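PDB 6WIN: type 6 secretion amidase effector 2 from Salmonella typhi, which probably acts as an antibacterial toxin of a type VI secretion system, hydrolysing amide bonds in the peptidoglycan of competing bacteria. Local coordinates for residues E15-H20 against V24-H29; V56-T59 against R64-N67; A75-L78 against G84-V87; M88-D93 against P98-R103; I120-S123 against E127-F130. All coordinates share one frame; numbering follows the deposited sequence.

Interaction 1 (E15-H20 against V24-H29)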
# COMPACT_ATOMS: atom_id res chain seq x y z
N GLU A 15 3.19 9.63 -15.76
CA GLU A 15 2.08 10.51 -15.43
C GLU A 15 1.10 9.80 -14.50
O GLU A 15 0.87 8.59 -14.63
CB GLU A 15 1.37 10.97 -16.70
CG GLU A 15 2.16 11.99 -17.50
CD GLU A 15 2.48 13.22 -16.69
OE1 GLU A 15 1.55 14.02 -16.42
OE2 GLU A 15 3.66 13.39 -16.29
N LYS A 16 0.56 10.54 -13.54
CA LYS A 16 -0.45 10.00 -12.65
C LYS A 16 -1.70 9.65 -13.44
O LYS A 16 -1.97 10.23 -14.49
CB LYS A 16 -0.77 11.01 -11.55
CG LYS A 16 0.43 11.33 -10.67
CD LYS A 16 0.01 12.00 -9.38
CE LYS A 16 -0.52 13.40 -9.64
NZ LYS A 16 -0.82 14.12 -8.38
N VAL A 17 -2.45 8.67 -12.94
CA VAL A 17 -3.53 8.03 -13.67
C VAL A 17 -4.77 7.98 -12.79
O VAL A 17 -4.72 8.23 -11.59
CB VAL A 17 -3.16 6.61 -14.13
CG1 VAL A 17 -2.02 6.65 -15.14
CG2 VAL A 17 -2.78 5.76 -12.92
N GLY A 18 -5.90 7.64 -13.41
CA GLY A 18 -7.15 7.55 -12.71
C GLY A 18 -7.90 8.87 -12.69
O GLY A 18 -7.36 9.94 -12.99
N ASN A 19 -9.17 8.79 -12.31
CA ASN A 19 -10.05 9.94 -12.43
C ASN A 19 -9.87 10.97 -11.32
O ASN A 19 -10.35 12.10 -11.48
CB ASN A 19 -11.50 9.47 -12.51
CG ASN A 19 -11.79 8.74 -13.81
OD1 ASN A 19 -11.30 9.15 -14.86
ND2 ASN A 19 -12.55 7.66 -13.74
N HIS A 20 -9.17 10.63 -10.23
CA HIS A 20 -8.88 11.58 -9.17
C HIS A 20 -7.41 11.58 -8.76
O HIS A 20 -7.06 12.23 -7.77
CB HIS A 20 -9.74 11.32 -7.92
CG HIS A 20 -11.21 11.35 -8.16
ND1 HIS A 20 -11.95 10.21 -8.44
CD2 HIS A 20 -12.10 12.37 -8.14
CE1 HIS A 20 -13.22 10.53 -8.58
NE2 HIS A 20 -13.34 11.84 -8.40
N VAL A 24 -5.26 4.37 -4.71
CA VAL A 24 -5.89 3.13 -5.17
C VAL A 24 -6.05 3.12 -6.69
O VAL A 24 -5.92 2.08 -7.33
CB VAL A 24 -7.24 2.93 -4.45
CG1 VAL A 24 -7.98 1.70 -4.99
CG2 VAL A 24 -7.02 2.77 -2.94
N GLU A 25 -6.29 4.29 -7.29
CA GLU A 25 -6.51 4.35 -8.73
C GLU A 25 -5.23 4.06 -9.51
O GLU A 25 -5.31 3.61 -10.66
CB GLU A 25 -7.06 5.72 -9.12
CG GLU A 25 -8.48 5.95 -8.64
CD GLU A 25 -8.96 7.36 -8.92
OE1 GLU A 25 -8.14 8.30 -8.85
OE2 GLU A 25 -10.16 7.54 -9.22
N LEU A 26 -4.06 4.29 -8.92
CA LEU A 26 -2.83 3.87 -9.58
C LEU A 26 -2.80 2.37 -9.74
O LEU A 26 -2.56 1.85 -10.84
CB LEU A 26 -1.61 4.35 -8.80
CG LEU A 26 -0.28 3.81 -9.34
CD1 LEU A 26 0.02 4.42 -10.73
CD2 LEU A 26 0.84 4.10 -8.38
N ILE A 27 -3.05 1.64 -8.64
CA ILE A 27 -3.08 0.19 -8.71
C ILE A 27 -4.11 -0.27 -9.73
O ILE A 27 -3.84 -1.15 -10.55
CB ILE A 27 -3.39 -0.42 -7.33
CG1 ILE A 27 -2.65 0.32 -6.21
CG2 ILE A 27 -3.02 -1.88 -7.36
CD1 ILE A 27 -1.14 0.23 -6.33
N GLN A 28 -5.30 0.32 -9.68
CA GLN A 28 -6.42 -0.14 -10.50
C GLN A 28 -6.17 0.12 -11.98
O GLN A 28 -6.72 -0.60 -12.82
CB GLN A 28 -7.71 0.55 -10.06
CG GLN A 28 -8.22 0.09 -8.69
CD GLN A 28 -9.35 0.95 -8.17
OE1 GLN A 28 -9.50 2.11 -8.58
NE2 GLN A 28 -10.15 0.40 -7.26
N HIS A 29 -5.37 1.14 -12.30
CA HIS A 29 -5.09 1.42 -13.70
C HIS A 29 -4.31 0.28 -14.34
O HIS A 29 -4.59 -0.10 -15.49
CB HIS A 29 -4.31 2.74 -13.83
CG HIS A 29 -4.04 3.14 -15.24
ND1 HIS A 29 -4.95 3.83 -16.01
CD2 HIS A 29 -2.97 2.91 -16.04
CE1 HIS A 29 -4.44 4.03 -17.21
NE2 HIS A 29 -3.24 3.48 -17.26
O HOH W 1 -10.10 5.83 -11.96

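Interaction 2 (V56-T59 against R64-N67)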
# COMPACT_ATOMS: atom_id res chain seq x y z
N VAL A 56 1.30 -5.76 -4.66
CA VAL A 56 0.37 -4.72 -4.24
C VAL A 56 0.20 -4.78 -2.73
O VAL A 56 -0.13 -5.84 -2.17
CB VAL A 56 -0.98 -4.89 -4.94
CG1 VAL A 56 -1.98 -3.92 -4.36
CG2 VAL A 56 -0.84 -4.71 -6.48
N ILE A 57 0.43 -3.64 -2.06
CA ILE A 57 0.33 -3.55 -0.61
C ILE A 57 -0.56 -2.36 -0.23
O ILE A 57 -0.83 -1.48 -1.04
CB ILE A 57 1.72 -3.45 0.05
CG1 ILE A 57 2.42 -2.14 -0.37
CG2 ILE A 57 2.56 -4.65 -0.36
CD1 ILE A 57 3.77 -1.92 0.33
N ALA A 58 -1.00 -2.35 1.02
CA ALA A 58 -1.91 -1.30 1.48
C ALA A 58 -1.91 -1.23 3.00
O ALA A 58 -1.51 -2.17 3.68
CB ALA A 58 -3.34 -1.54 0.98
N THR A 59 -2.38 -0.10 3.52
CA THR A 59 -2.69 0.04 4.93
C THR A 59 -3.93 -0.79 5.28
O THR A 59 -4.96 -0.67 4.61
CB THR A 59 -2.95 1.50 5.28
OG1 THR A 59 -4.06 1.96 4.48
CG2 THR A 59 -1.72 2.38 4.99
N ARG A 64 -9.20 -5.13 7.24
CA ARG A 64 -9.82 -4.46 6.10
C ARG A 64 -9.13 -3.14 5.78
O ARG A 64 -8.47 -2.53 6.63
CB ARG A 64 -11.31 -4.20 6.33
CG ARG A 64 -12.03 -5.30 7.07
CD ARG A 64 -12.28 -6.48 6.17
NE ARG A 64 -12.93 -6.07 4.93
CZ ARG A 64 -14.20 -5.70 4.85
NH1 ARG A 64 -14.71 -5.33 3.68
NH2 ARG A 64 -14.97 -5.69 5.94
N TYR A 65 -9.30 -2.70 4.54
CA TYR A 65 -8.82 -1.38 4.14
C TYR A 65 -9.65 -0.32 4.84
O TYR A 65 -10.88 -0.37 4.78
CB TYR A 65 -8.91 -1.21 2.62
CG TYR A 65 -8.27 0.04 2.08
CD1 TYR A 65 -6.90 0.10 1.86
CD2 TYR A 65 -9.03 1.16 1.78
CE1 TYR A 65 -6.31 1.23 1.35
CE2 TYR A 65 -8.44 2.31 1.27
CZ TYR A 65 -7.08 2.34 1.06
OH TYR A 65 -6.46 3.47 0.56
N PRO A 66 -9.04 0.63 5.54
CA PRO A 66 -9.83 1.65 6.25
C PRO A 66 -10.22 2.84 5.38
O PRO A 66 -9.59 3.90 5.38
CB PRO A 66 -8.89 2.06 7.39
CG PRO A 66 -7.52 1.90 6.82
CD PRO A 66 -7.59 0.79 5.78
N ASN A 67 -11.30 2.67 4.61
CA ASN A 67 -11.81 3.75 3.77
C ASN A 67 -12.18 4.98 4.59
O ASN A 67 -12.10 6.11 4.10
CB ASN A 67 -13.03 3.28 2.97
CG ASN A 67 -12.74 2.05 2.13
OD1 ASN A 67 -12.99 0.92 2.55
ND2 ASN A 67 -12.23 2.27 0.92

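Interaction 3 (A75-L78 against G84-V87)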
# COMPACT_ATOMS: atom_id res chain seq x y z
N ALA A 75 -0.14 1.01 -2.49
CA ALA A 75 1.10 1.23 -3.22
C ALA A 75 1.62 -0.09 -3.78
O ALA A 75 1.10 -1.16 -3.46
CB ALA A 75 2.16 1.90 -2.33
N PHE A 76 2.65 0.01 -4.62
CA PHE A 76 3.42 -1.15 -5.05
C PHE A 76 4.68 -1.26 -4.20
O PHE A 76 5.42 -0.29 -4.06
CB PHE A 76 3.83 -1.06 -6.53
CG PHE A 76 2.68 -1.03 -7.50
CD1 PHE A 76 2.01 -2.21 -7.85
CD2 PHE A 76 2.30 0.15 -8.11
CE1 PHE A 76 0.98 -2.19 -8.77
CE2 PHE A 76 1.26 0.18 -9.03
CZ PHE A 76 0.59 -1.00 -9.35
N PHE A 77 4.93 -2.45 -3.66
CA PHE A 77 6.15 -2.68 -2.90
C PHE A 77 7.37 -2.68 -3.82
O PHE A 77 7.34 -3.27 -4.91
CB PHE A 77 6.06 -4.01 -2.17
CG PHE A 77 7.31 -4.40 -1.45
CD1 PHE A 77 7.62 -3.82 -0.22
CD2 PHE A 77 8.16 -5.36 -1.97
CE1 PHE A 77 8.79 -4.18 0.46
CE2 PHE A 77 9.32 -5.73 -1.30
CZ PHE A 77 9.63 -5.15 -0.08
N LEU A 78 8.46 -2.04 -3.39
CA LEU A 78 9.71 -2.08 -4.14
C LEU A 78 10.85 -2.77 -3.42
O LEU A 78 11.62 -3.49 -4.05
CB LEU A 78 10.17 -0.66 -4.53
CG LEU A 78 9.30 0.18 -5.46
CD1 LEU A 78 9.95 1.55 -5.71
CD2 LEU A 78 9.00 -0.54 -6.78
N GLY A 84 12.89 0.80 6.99
CA GLY A 84 11.61 1.06 6.37
C GLY A 84 11.49 0.33 5.04
O GLY A 84 12.27 -0.56 4.72
N ILE A 85 10.48 0.76 4.27
CA ILE A 85 10.19 0.16 2.97
C ILE A 85 10.18 1.24 1.89
O ILE A 85 9.81 2.40 2.14
CB ILE A 85 8.84 -0.60 2.96
CG1 ILE A 85 7.69 0.35 3.32
CG2 ILE A 85 8.87 -1.77 3.91
CD1 ILE A 85 6.31 -0.28 3.17
N TRP A 86 10.58 0.85 0.69
CA TRP A 86 10.43 1.69 -0.50
C TRP A 86 9.20 1.23 -1.27
O TRP A 86 9.05 0.03 -1.54
CB TRP A 86 11.68 1.58 -1.37
CG TRP A 86 12.83 2.41 -0.91
CD1 TRP A 86 13.90 2.00 -0.16
CD2 TRP A 86 13.03 3.80 -1.16
NE1 TRP A 86 14.75 3.05 0.05
CE2 TRP A 86 14.24 4.17 -0.54
CE3 TRP A 86 12.30 4.77 -1.86
CZ2 TRP A 86 14.74 5.47 -0.60
CZ3 TRP A 86 12.80 6.07 -1.91
CH2 TRP A 86 14.01 6.40 -1.28
N VAL A 87 8.29 2.16 -1.59
CA VAL A 87 7.09 1.86 -2.36
C VAL A 87 7.04 2.76 -3.60
O VAL A 87 7.72 3.78 -3.69
CB VAL A 87 5.79 2.03 -1.54
CG1 VAL A 87 5.88 1.26 -0.21
CG2 VAL A 87 5.49 3.51 -1.30

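Interaction 4 (M88-D93 against P98-R103)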
# COMPACT_ATOMS: atom_id res chain seq x y z
N MSE A 88 6.20 2.36 -4.55
CA MSE A 88 5.83 3.17 -5.71
C MSE A 88 4.35 3.57 -5.60
O MSE A 88 3.47 2.69 -5.48
CB MSE A 88 6.10 2.38 -7.00
CG MSE A 88 5.88 3.13 -8.31
SE MSE A 88 7.31 4.41 -8.63
CE MSE A 88 8.85 3.17 -9.09
N ASP A 89 4.06 4.87 -5.60
CA ASP A 89 2.68 5.29 -5.35
C ASP A 89 2.38 6.62 -6.04
O ASP A 89 3.18 7.16 -6.81
CB ASP A 89 2.39 5.36 -3.84
CG ASP A 89 3.30 6.32 -3.06
OD1 ASP A 89 4.12 7.03 -3.67
OD2 ASP A 89 3.18 6.35 -1.81
N GLN A 90 1.17 7.11 -5.77
CA GLN A 90 0.74 8.43 -6.20
C GLN A 90 -0.33 8.90 -5.22
O GLN A 90 -0.86 8.11 -4.44
CB GLN A 90 0.18 8.41 -7.64
CG GLN A 90 -1.30 8.02 -7.69
CD GLN A 90 -1.88 8.00 -9.10
OE1 GLN A 90 -1.18 8.20 -10.09
NE2 GLN A 90 -3.19 7.74 -9.19
N TRP A 91 -0.65 10.19 -5.27
CA TRP A 91 -1.86 10.71 -4.65
C TRP A 91 -2.18 12.06 -5.30
O TRP A 91 -1.49 12.50 -6.23
CB TRP A 91 -1.75 10.78 -3.12
CG TRP A 91 -0.64 11.63 -2.53
CD1 TRP A 91 -0.72 12.95 -2.17
CD2 TRP A 91 0.68 11.20 -2.18
NE1 TRP A 91 0.48 13.37 -1.65
CE2 TRP A 91 1.36 12.32 -1.64
CE3 TRP A 91 1.37 9.98 -2.28
CZ2 TRP A 91 2.69 12.26 -1.21
CZ3 TRP A 91 2.70 9.93 -1.84
CH2 TRP A 91 3.34 11.06 -1.31
N LYS A 92 -3.25 12.69 -4.83
CA LYS A 92 -3.87 13.78 -5.58
C LYS A 92 -3.04 15.07 -5.57
O LYS A 92 -3.28 15.94 -6.41
CB LYS A 92 -5.28 14.06 -5.04
N ASP A 93 -2.09 15.22 -4.65
CA ASP A 93 -1.36 16.47 -4.49
C ASP A 93 -0.40 16.65 -5.66
O ASP A 93 0.65 15.99 -5.71
CB ASP A 93 -0.62 16.47 -3.16
CG ASP A 93 0.05 17.80 -2.85
OD1 ASP A 93 0.12 18.68 -3.74
OD2 ASP A 93 0.50 17.97 -1.69
N PRO A 98 3.95 15.31 -8.14
CA PRO A 98 3.63 15.61 -9.55
C PRO A 98 3.60 14.37 -10.44
O PRO A 98 2.82 14.33 -11.40
CB PRO A 98 4.75 16.57 -9.98
CG PRO A 98 5.88 16.27 -9.05
CD PRO A 98 5.23 15.93 -7.74
N ARG A 99 4.42 13.36 -10.14
CA ARG A 99 4.47 12.14 -10.93
C ARG A 99 4.28 10.93 -10.02
O ARG A 99 4.33 11.03 -8.79
CB ARG A 99 5.79 12.01 -11.68
CG ARG A 99 6.33 13.31 -12.27
CD ARG A 99 5.51 13.85 -13.44
NE ARG A 99 5.80 15.26 -13.63
CZ ARG A 99 4.94 16.17 -14.08
NH1 ARG A 99 3.72 15.83 -14.43
NH2 ARG A 99 5.32 17.44 -14.18
N VAL A 100 4.05 9.77 -10.65
CA VAL A 100 4.22 8.50 -9.96
C VAL A 100 5.70 8.36 -9.61
O VAL A 100 6.57 8.58 -10.46
CB VAL A 100 3.72 7.35 -10.85
CG1 VAL A 100 3.84 6.01 -10.14
CG2 VAL A 100 2.28 7.60 -11.24
N SER A 101 5.99 8.05 -8.35
CA SER A 101 7.39 8.06 -7.92
C SER A 101 7.58 7.24 -6.65
O SER A 101 6.63 6.95 -5.93
CB SER A 101 7.90 9.48 -7.69
OG SER A 101 7.10 10.16 -6.75
N LYS A 102 8.85 6.92 -6.38
CA LYS A 102 9.23 6.15 -5.20
C LYS A 102 9.33 7.02 -3.97
O LYS A 102 9.75 8.18 -4.04
CB LYS A 102 10.59 5.48 -5.38
CG LYS A 102 10.94 4.98 -6.74
CD LYS A 102 12.35 4.44 -6.68
CE LYS A 102 12.72 3.73 -7.95
NZ LYS A 102 14.08 3.15 -7.82
N ARG A 103 9.00 6.43 -2.81
CA ARG A 103 9.25 7.10 -1.55
C ARG A 103 9.53 6.06 -0.47
O ARG A 103 9.16 4.89 -0.58
CB ARG A 103 8.09 8.02 -1.14
CG ARG A 103 6.81 7.28 -0.71
CD ARG A 103 5.78 8.28 -0.20
NE ARG A 103 4.53 7.62 0.18
CZ ARG A 103 4.04 7.58 1.42
NH1 ARG A 103 4.70 8.16 2.41
NH2 ARG A 103 2.89 6.96 1.65

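Interaction 5 (I120-S123 against E127-F130)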
# COMPACT_ATOMS: atom_id res chain seq x y z
N ILE A 120 -0.21 5.03 14.43
CA ILE A 120 0.17 6.44 14.31
C ILE A 120 0.69 6.70 12.89
O ILE A 120 1.33 5.85 12.27
CB ILE A 120 1.24 6.84 15.34
CG1 ILE A 120 2.48 5.95 15.21
CG2 ILE A 120 0.69 6.75 16.75
CD1 ILE A 120 3.79 6.67 15.54
N ARG A 121 0.39 7.90 12.38
CA ARG A 121 0.84 8.39 11.06
C ARG A 121 0.76 7.29 10.00
O ARG A 121 1.73 7.00 9.29
CB ARG A 121 2.24 8.99 11.15
CG ARG A 121 2.32 10.16 12.12
CD ARG A 121 3.68 10.24 12.82
NE ARG A 121 4.76 10.40 11.85
CZ ARG A 121 6.05 10.41 12.16
NH1 ARG A 121 6.96 10.55 11.19
NH2 ARG A 121 6.45 10.27 13.42
N MSE A 122 -0.42 6.70 9.88
CA MSE A 122 -0.58 5.36 9.29
C MSE A 122 0.03 5.22 7.89
O MSE A 122 0.81 4.30 7.64
CB MSE A 122 -2.07 5.00 9.29
CG MSE A 122 -2.32 3.52 9.41
SE MSE A 122 -4.14 3.01 8.99
CE MSE A 122 -4.73 3.27 10.88
N SER A 123 -0.31 6.14 6.98
CA SER A 123 0.21 6.08 5.61
C SER A 123 1.73 6.23 5.55
O SER A 123 2.34 5.82 4.55
CB SER A 123 -0.45 7.16 4.76
OG SER A 123 -0.04 8.44 5.20
N GLU A 127 4.81 -0.26 9.34
CA GLU A 127 4.17 -1.40 9.98
C GLU A 127 2.68 -1.51 9.67
O GLU A 127 2.08 -2.55 9.94
CB GLU A 127 4.38 -1.33 11.51
CG GLU A 127 5.85 -1.50 11.93
CD GLU A 127 6.01 -1.60 13.44
OE1 GLU A 127 6.44 -0.60 14.05
OE2 GLU A 127 5.71 -2.67 14.01
N ALA A 128 2.08 -0.46 9.09
CA ALA A 128 0.68 -0.50 8.72
C ALA A 128 0.41 -1.21 7.40
O ALA A 128 -0.75 -1.41 7.04
CB ALA A 128 0.12 0.93 8.65
N TYR A 129 1.45 -1.64 6.69
CA TYR A 129 1.29 -2.13 5.33
C TYR A 129 1.26 -3.65 5.29
O TYR A 129 2.12 -4.31 5.88
CB TYR A 129 2.40 -1.58 4.43
CG TYR A 129 2.13 -0.15 4.08
CD1 TYR A 129 2.55 0.89 4.93
CD2 TYR A 129 1.40 0.18 2.94
CE1 TYR A 129 2.27 2.21 4.63
CE2 TYR A 129 1.12 1.49 2.63
CZ TYR A 129 1.56 2.50 3.47
OH TYR A 129 1.25 3.80 3.14
N PHE A 130 0.28 -4.18 4.57
CA PHE A 130 0.10 -5.61 4.43
C PHE A 130 -0.20 -5.91 2.97
O PHE A 130 -0.72 -5.07 2.24
CB PHE A 130 -1.05 -6.12 5.33
CG PHE A 130 -0.77 -5.98 6.81
CD1 PHE A 130 -0.42 -7.08 7.56
CD2 PHE A 130 -0.85 -4.75 7.44
CE1 PHE A 130 -0.14 -6.96 8.93
CE2 PHE A 130 -0.59 -4.62 8.80
CZ PHE A 130 -0.23 -5.72 9.54

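Interaction 1 (E15-H20 against V24-H29)
The loop backbone comes in beside the helix 23-30 at Val17 and Gly18, with the CA atoms of Gly18 and Glu25 5.1 Å apart, and then turns away so that Asn19 and His20 lie beyond the end of the Glu25 side chain. Glu25 reaches out to this turn with a chain extended beyond CG. Its OE1 accepts the backbone N-H of His20, with N to OE1 at 2.9 Å, on the syn side and 16° out of the carboxylate plane. The other oxygen lies at the edge of the His20 ring, where ND1 gives a weak bond to OE2 of 3.3 Å. His20 N and ND1 thus each meet one oxygen of the carboxylate, and the ring and carboxylate planes are 16° apart. A water adds a bridge between Asn19 N and Glu25 OE2, its bond to the carboxylate being weak. Glu25 OE1 also accepts from Gln22 N, just ahead of helix 23-30, so two backbone N-H groups share this oxygen. A short helix against an antiparallel sheet is consistent with the papain-like fold of many peptidoglycan amidases, and this loop leads into that helix. Further along, Val17 lies over one face of the His29 imidazole: CG1 sits above the ring centroid at 3.9 Å, only 6° off the normal, a CH-pi contact. With His29 CG anti to the backbone N, the ring swings back under the valine. The second methyl, CG2, points between His29 CB at 3.5 Å and Leu26 CD1 at 3.8 Å. The valine carbonyl is taken by Gln90 NE2.

Interaction 2 (V56-T59 against R64-N67)
The carbonyl oxygen of Thr59 is the polar atom that two side chains of the 64-67 loop close upon: Pro66 CD lies 3.2 Å from Thr59 O, and Tyr65 CD1 lies 3.5 Å from the same oxygen. Both are carbon contacts, and the loop is held against the strand end by shape rather than by polar bonds between the segments. The threonine hydroxyl faces the same two residues, with OG1 3.9 Å from Tyr65 CE1 and 3.9 Å from Pro66 CD. The polar partner of Thr59 OG1 is the N-H of His73. With CG anti to the backbone N (chi1 -172°), the Tyr65 ring is carried across to the strand. Its CD1 corner then meets Ala58 CB at 4.0 Å, with the methyl near the ring plane, at the edge. The turn of the loop is centred on Pro66, in an inverse gamma turn closed by a weak bond of 3.1 Å from Asn67 N to Tyr65 O. Pro66 O in turn accepts from Asn72 ND2. In the wider fold, Tyr65 lies edge-to-face with Trp39 and touches Val24 of helix 23-30, while strand 56-59 runs between strands 129-133 and 74-81, bonded through Ala58 to Phe130 and through Ile57 to Ala75.

Interaction 3 (A75-L78 against G84-V87)
Val87 CB fits the hollow between Ala75 CB and Phe76 O, resting 3.4 Å from Phe76 O and 3.7 Å from Ala75 CB. One branch of the valine, Val87 CG2, comes to 3.8 Å from the same Ala75 CB, so the alanine methyl meets both the stem and a branch of Val87. Next to it the backbones run close: Phe77 and Val87 form a non-hydrogen-bonded antiparallel pair with CA atoms 4.7 Å apart, and Val87 CA approaches Phe76 O at 3.2 Å in a CA-H...O contact. Leu78 supplies the other bump. Its CB lies over Trp86 O and beside Trp86 CB, and CD1 leans on Val87 O, so the leucine lies along the backbone of the partner strand. The Leu78 N-H meets Trp86 O at 2.8 Å. Phe77 reaches across with its CE1 edge to Ile85 CG2, 4.2 Å away. The axes of the short segments 75-78 and 84-87 make 117°, which is consistent with strong twist or coiling. The arrangement is that of a beta hairpin, strands 74-81 and 84-89, within the six-stranded antiparallel sheet, between strands 56-59 and 101-106.

Interaction 4 (M88-D93 against P98-R103)
Asp89 and Arg103 form the shortest polar contact between the segments, a salt bridge in which Arg103 NE points its N-H at Asp89 OD2 over 2.7 Å and at 176°, almost straight. The acceptor uses its syn lone pair and lies in the guanidinium plane, and the two flat groups are 14° apart, nearly coplanar. The arginine chain, extended from CG to NE, crosses the aspartate at about a right angle and presents NE to OD2. The carboxylate has two further direct partners: His73 NE2 bonds OD2, and Lys97 NZ forms a salt bridge with OD1. Trp91 completes this shell: its CZ3 corner meets Arg103 NE at 3.6 Å, with ring and guanidinium planes 78° apart. On the other side of the strands, selenomethionine Met88 bends at chi2 and chi3, folding its CE onto Lys102 CG at 3.6 Å while SE lies against the backbone between Ser101 and Lys102. Its CG also touches Val100 CG1 at 4.0 Å. The segments are one end of a beta hairpin, strands 84-89 and 101-106. Met88 and Lys102 pair without hydrogen bonds, and Asp89 and Ser101 pair through two weak backbone bonds, each 3.3 Å: Asp89 N to Ser101 O and Ser101 N to Asp89 O. In the second shell, Ser101 OG holds Lys97 NZ, and Asn124 OD1 and Ser123 O hold Arg103 at NH1 and NH2. Gln90 lies with OE1 3.7 Å from Val100 CG2, its NE2 also bonded to Gln22 O, and both Gln90 and Val100 lean on Leu26 of helix 23-30.

Interaction 5 (I120-S123 against E127-F130)
Tyr129 carries its ring toward Ser123 with a chi1 of -76°, CG lying beside the backbone N, and CG of selenomethionine Met122, roughly anti to its own backbone N (chi1 -150°), lies beside Ala128. The phenol then donates from OH to Ser123 O over 2.7 Å. The carbonyl is met well off its axis, at a C=O...donor angle of 118° and with the donor tilted from the carbonyl plane, and the oxygen lies in the plane of the ring, at its edge. CE1 of Tyr129 stands 3.6 Å from Ser123 O and 3.9 Å from Met122 O. With the guanidinium of Arg103 as a second donor, the Ser123 carbonyl oxygen is gripped by two groups, one from each of the strands 129-133 and 101-106. The contact closes the final turn of the long loop between those strands: a 3-10 segment begins at Met122, and the chain comes back to enter strand 129-133 of the antiparallel sheet. Ala128 lies at that entry, its methyl pressed against Met122 at two points, with CB 3.6 Å from Met122 CG and 3.6 Å from Met122 O. The rest of the selenomethionine, bent at chi3, continues toward Val61. The Tyr129 ring also touches Ile57 and Thr59 of the adjoining strand, as well as His73 and Ile105, while Ala128 pairs by backbone with Phe60. Asn125 spans the turn by side-chain bonds to Ile120 O and Glu127 N.

From the N terminus the five contacts close in series, none nested within another. Interaction 1 closes the short turn into helix 23-30, interaction 2 the loop leaving strand 56-59, interactions 3 and 4 two successive hairpins that share strand 84-89, and interaction 5 the return into strand 129-133. The helix touches the strand contacts through Ile27 on Val56 and Phe76, and its preceding loop bonds to interaction 4 through Lys16 NZ and Trp91 O. Strand pairing joins interaction 2 to interactions 3 and 5, while the end of Arg103 in interaction 4 reaches the 120-123 turn. Interactions 1 and 5 lie about 21 Å apart between centres, on opposite sides of the chain's centre.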